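Local coordinates for occlusion-derived virus envelope protein E66 (Autographa californica nucleopolyhedrovirus, PDB 3VSN) that cleaves non-sulfated chondroitin as a viral envelope lyase, is essential for oral infectivity and may digest the chondroitin sulfate barrier of the host midgut's peritrophic matrix, at residues T505-I516 with A552-G560. Residues are numbered along the deposited sequence; the frame is centred on the assembly and turned at random.
Sequences TFNGVVCHRVPI and ACYKLNVEG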
loop_
_atom_site.group_PDB
_atom_site.type_symbol
_atom_site.label_atom_id
_atom_site.label_comp_id
_atom_site.label_asym_id
_atom_site.label_seq_id
_atom_site.Cartn_x
_atom_site.Cartn_y
_atom_site.Cartn_z
ATOM N N THR A 505 -16.581 -13.536 -16.026
ATOM C CA THR A 505 -16.748 -12.755 -14.805
ATOM C C THR A 505 -16.134 -13.458 -13.595
ATOM O O THR A 505 -16.295 -14.671 -13.417
ATOM C CB THR A 505 -18.247 -12.492 -14.530
ATOM O OG1 THR A 505 -18.847 -11.896 -15.688
ATOM C CG2 THR A 505 -18.441 -11.558 -13.336
ATOM N N PHE A 506 -15.420 -12.694 -12.774
ATOM C CA PHE A 506 -15.061 -13.153 -11.438
ATOM C C PHE A 506 -15.049 -12.005 -10.436
ATOM O O PHE A 506 -14.450 -10.952 -10.694
ATOM C CB PHE A 506 -13.710 -13.888 -11.409
ATOM C CG PHE A 506 -13.354 -14.416 -10.045
ATOM C CD1 PHE A 506 -14.074 -15.471 -9.492
ATOM C CD2 PHE A 506 -12.331 -13.838 -9.297
ATOM C CE1 PHE A 506 -13.775 -15.952 -8.227
ATOM C CE2 PHE A 506 -12.026 -14.318 -8.028
ATOM C CZ PHE A 506 -12.750 -15.378 -7.496
ATOM N N ASN A 507 -15.716 -12.215 -9.302
ATOM C CA ASN A 507 -15.639 -11.299 -8.159
ATOM C C ASN A 507 -15.903 -9.835 -8.547
ATOM O O ASN A 507 -15.150 -8.928 -8.169
ATOM C CB ASN A 507 -14.270 -11.458 -7.464
ATOM C CG ASN A 507 -14.255 -10.913 -6.050
ATOM O OD1 ASN A 507 -15.302 -10.727 -5.431
ATOM N ND2 ASN A 507 -13.058 -10.662 -5.527
ATOM N N GLY A 508 -16.963 -9.621 -9.323
ATOM C CA GLY A 508 -17.393 -8.280 -9.730
ATOM C C GLY A 508 -16.561 -7.605 -10.813
ATOM O O GLY A 508 -16.665 -6.394 -11.011
ATOM N N VAL A 509 -15.737 -8.387 -11.509
ATOM C CA VAL A 509 -14.908 -7.883 -12.601
ATOM C C VAL A 509 -15.117 -8.757 -13.838
ATOM O O VAL A 509 -15.178 -9.983 -13.735
ATOM C CB VAL A 509 -13.411 -7.837 -12.207
ATOM C CG1 VAL A 509 -12.556 -7.351 -13.366
ATOM C CG2 VAL A 509 -13.202 -6.931 -10.999
ATOM N N VAL A 510 -15.231 -8.113 -14.996
ATOM C CA VAL A 510 -15.506 -8.788 -16.262
ATOM C C VAL A 510 -14.360 -8.518 -17.236
ATOM O O VAL A 510 -13.885 -7.388 -17.324
ATOM C CB VAL A 510 -16.838 -8.286 -16.867
ATOM C CG1 VAL A 510 -17.190 -9.041 -18.140
ATOM C CG2 VAL A 510 -17.965 -8.410 -15.852
ATOM N N CYS A 511 -13.917 -9.548 -17.959
ATOM C CA CYS A 511 -12.816 -9.393 -18.919
ATOM C C CYS A 511 -13.253 -9.495 -20.384
ATOM O O CYS A 511 -14.222 -10.189 -20.712
ATOM C CB CYS A 511 -11.688 -10.393 -18.625
ATOM S SG CYS A 511 -12.051 -12.119 -19.039
ATOM N N HIS A 512 -12.525 -8.780 -21.244
ATOM C CA HIS A 512 -12.716 -8.786 -22.692
ATOM C C HIS A 512 -11.386 -8.672 -23.386
ATOM O O HIS A 512 -10.482 -7.992 -22.898
ATOM C CB HIS A 512 -13.592 -7.610 -23.124
ATOM C CG HIS A 512 -15.008 -7.676 -22.603
ATOM N ND1 HIS A 512 -15.970 -8.389 -23.213
ATOM C CD2 HIS A 512 -15.601 -7.087 -21.493
ATOM C CE1 HIS A 512 -17.123 -8.263 -22.531
ATOM N NE2 HIS A 512 -16.894 -7.466 -21.476
ATOM N N ARG A 513 -11.258 -9.335 -24.531
ATOM C CA ARG A 513 -10.115 -9.141 -25.418
ATOM C C ARG A 513 -10.326 -7.820 -26.163
ATOM O O ARG A 513 -11.456 -7.469 -26.498
ATOM C CB ARG A 513 -10.007 -10.321 -26.398
ATOM C CG ARG A 513 -9.040 -10.147 -27.563
ATOM C CD ARG A 513 -9.000 -11.404 -28.431
ATOM N NE ARG A 513 -8.174 -11.214 -29.622
ATOM C CZ ARG A 513 -8.631 -10.783 -30.796
ATOM N NH1 ARG A 513 -7.798 -10.632 -31.816
ATOM N NH2 ARG A 513 -9.922 -10.503 -30.955
ATOM N N VAL A 514 -9.243 -7.080 -26.390
ATOM C CA VAL A 514 -9.306 -5.848 -27.180
ATOM C C VAL A 514 -8.451 -6.013 -28.442
ATOM O O VAL A 514 -7.221 -5.943 -28.372
ATOM C CB VAL A 514 -8.855 -4.605 -26.370
ATOM C CG1 VAL A 514 -8.908 -3.347 -27.232
ATOM C CG2 VAL A 514 -9.716 -4.426 -25.126
ATOM N N PRO A 515 -9.100 -6.262 -29.599
ATOM C CA PRO A 515 -8.303 -6.365 -30.820
ATOM C C PRO A 515 -7.792 -5.001 -31.263
ATOM O O PRO A 515 -8.442 -3.980 -31.016
ATOM C CB PRO A 515 -9.291 -6.931 -31.846
ATOM C CG PRO A 515 -10.638 -6.518 -31.346
ATOM C CD PRO A 515 -10.532 -6.527 -29.842
ATOM N N ILE A 516 -6.614 -4.991 -31.876
ATOM C CA ILE A 516 -6.066 -3.787 -32.487
ATOM C C ILE A 516 -5.526 -4.201 -33.847
ATOM O O ILE A 516 -4.611 -5.013 -33.937
ATOM C CB ILE A 516 -4.927 -3.152 -31.652
ATOM C CG1 ILE A 516 -5.377 -2.891 -30.203
ATOM C CG2 ILE A 516 -4.445 -1.863 -32.318
ATOM C CD1 ILE A 516 -4.294 -2.351 -29.288
ATOM N N ALA A 552 -0.063 -8.669 -26.193
ATOM C CA ALA A 552 -1.337 -9.099 -25.630
ATOM C C ALA A 552 -2.149 -7.867 -25.245
ATOM O O ALA A 552 -1.584 -6.848 -24.854
ATOM C CB ALA A 552 -1.112 -9.993 -24.419
ATOM N N CYS A 553 -3.470 -7.958 -25.357
ATOM C CA CYS A 553 -4.326 -6.798 -25.109
ATOM C C CYS A 553 -5.691 -7.218 -24.592
ATOM O O CYS A 553 -6.370 -8.046 -25.203
ATOM C CB CYS A 553 -4.476 -5.960 -26.387
ATOM S SG CYS A 553 -5.198 -4.324 -26.119
ATOM N N TYR A 554 -6.089 -6.644 -23.460
ATOM C CA TYR A 554 -7.380 -6.952 -22.867
ATOM C C TYR A 554 -7.915 -5.747 -22.099
ATOM O O TYR A 554 -7.200 -4.766 -21.889
ATOM C CB TYR A 554 -7.268 -8.175 -21.941
ATOM C CG TYR A 554 -6.442 -7.935 -20.692
ATOM C CD1 TYR A 554 -7.043 -7.496 -19.510
ATOM C CD2 TYR A 554 -5.063 -8.149 -20.692
ATOM C CE1 TYR A 554 -6.292 -7.271 -18.363
ATOM C CE2 TYR A 554 -4.304 -7.932 -19.551
ATOM C CZ TYR A 554 -4.924 -7.494 -18.390
ATOM O OH TYR A 554 -4.180 -7.272 -17.251
ATOM N N LYS A 555 -9.174 -5.827 -21.685
ATOM C CA LYS A 555 -9.728 -4.829 -20.783
ATOM C C LYS A 555 -10.537 -5.502 -19.686
ATOM O O LYS A 555 -11.036 -6.623 -19.861
ATOM C CB LYS A 555 -10.565 -3.784 -21.534
ATOM C CG LYS A 555 -11.927 -4.264 -21.990
ATOM C CD LYS A 555 -12.837 -3.103 -22.373
ATOM C CE LYS A 555 -14.251 -3.621 -22.575
ATOM N NZ LYS A 555 -15.132 -2.682 -23.322
ATOM N N LEU A 556 -10.638 -4.818 -18.553
ATOM C CA LEU A 556 -11.476 -5.251 -17.449
ATOM C C LEU A 556 -12.549 -4.188 -17.223
ATOM O O LEU A 556 -12.277 -2.999 -17.390
ATOM C CB LEU A 556 -10.636 -5.449 -16.181
ATOM C CG LEU A 556 -9.482 -6.469 -16.197
ATOM C CD1 LEU A 556 -8.729 -6.442 -14.872
ATOM C CD2 LEU A 556 -9.968 -7.882 -16.501
ATOM N N ASN A 557 -13.757 -4.627 -16.875
ATOM C CA ASN A 557 -14.861 -3.743 -16.495
ATOM C C ASN A 557 -15.370 -4.121 -15.133
ATOM O O ASN A 557 -15.357 -5.301 -14.778
ATOM C CB ASN A 557 -16.064 -3.929 -17.424
ATOM C CG ASN A 557 -15.854 -3.326 -18.780
ATOM O OD1 ASN A 557 -15.464 -2.167 -18.905
ATOM N ND2 ASN A 557 -16.141 -4.100 -19.811
ATOM N N VAL A 558 -15.868 -3.133 -14.396
ATOM C CA VAL A 558 -16.691 -3.403 -13.228
ATOM C C VAL A 558 -17.971 -4.070 -13.735
ATOM O O VAL A 558 -18.597 -3.587 -14.686
ATOM C CB VAL A 558 -17.045 -2.114 -12.456
ATOM C CG1 VAL A 558 -17.973 -2.424 -11.286
ATOM C CG2 VAL A 558 -15.783 -1.428 -11.952
ATOM N N GLU A 559 -18.337 -5.187 -13.113
ATOM C CA GLU A 559 -19.554 -5.908 -13.484
ATOM C C GLU A 559 -20.754 -4.971 -13.448
ATOM O O GLU A 559 -20.943 -4.229 -12.483
ATOM C CB GLU A 559 -19.780 -7.111 -12.563
ATOM C CG GLU A 559 -20.919 -8.014 -13.014
ATOM C CD GLU A 559 -21.052 -9.281 -12.192
ATOM O OE1 GLU A 559 -20.410 -9.395 -11.127
ATOM O OE2 GLU A 559 -21.815 -10.167 -12.619
ATOM N N GLY A 560 -21.547 -5.003 -14.516
ATOM C CA GLY A 560 -22.698 -4.117 -14.671
ATOM C C GLY A 560 -22.396 -2.790 -15.353
ATOM O O GLY A 560 -23.306 -1.977 -15.549
HETATM O O HOH W 1 -21.391 -10.786 -15.449
HETATM O O HOH W 2 -19.127 -11.474 -9.863
#
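Two neighbouring antiparallel strands of a beta-sandwich sheet meet here, 509-513 pairing with 552-558. Val510 and Asn557 form a hydrogen-bonded pair: Val510 N donates to Asn557 O (2.8 Å), and the return bond from Asn557 N reaches Val510 O. His512 and Lys555 repeat the pattern. Past the Arg513-Tyr554 pair, whose side chains diverge, Val514 N reaches Cys553 O over a longer 3.3 Å, from above the carbonyl plane; the same oxygen also accepts from Gln538.

The side chains alternate between the two faces of the sheet. On one, the Leu556 methyl CD2 rests on Cys511 CB at 3.7 Å, while Val509 CG1 touches Leu556 CB, the two side chains crossing at a slant; Cys511 also touches Val476 of strand 472-480, in another sheet of the beta domain. On the other face, the extended Lys555 chain runs obliquely past His512, its CE 3.9 Å from His512 CD2, and its amine continues to a salt bridge with Asp563. Val514 CG2 packs on Lys555 CB, and a chi1 of 75° brings Lys555 CG against the same methyl. At the far end, beyond the paired strands, Cys553 SG packs on Val514 CB and Ile516 CD1.

Strand 509-513 turns back through a type I' beta turn, Phe506 to Val509, to the sheet's edge strand 504-506, forming a beta hairpin. Glu559 reaches across to this hairpin: its backbone N binds Gly508 O at 2.9 Å, and its carboxylate lies over Thr505 CG2. One water joins Glu559 OE2 to Thr505 OG1; a second links OE1 to Gly508 N.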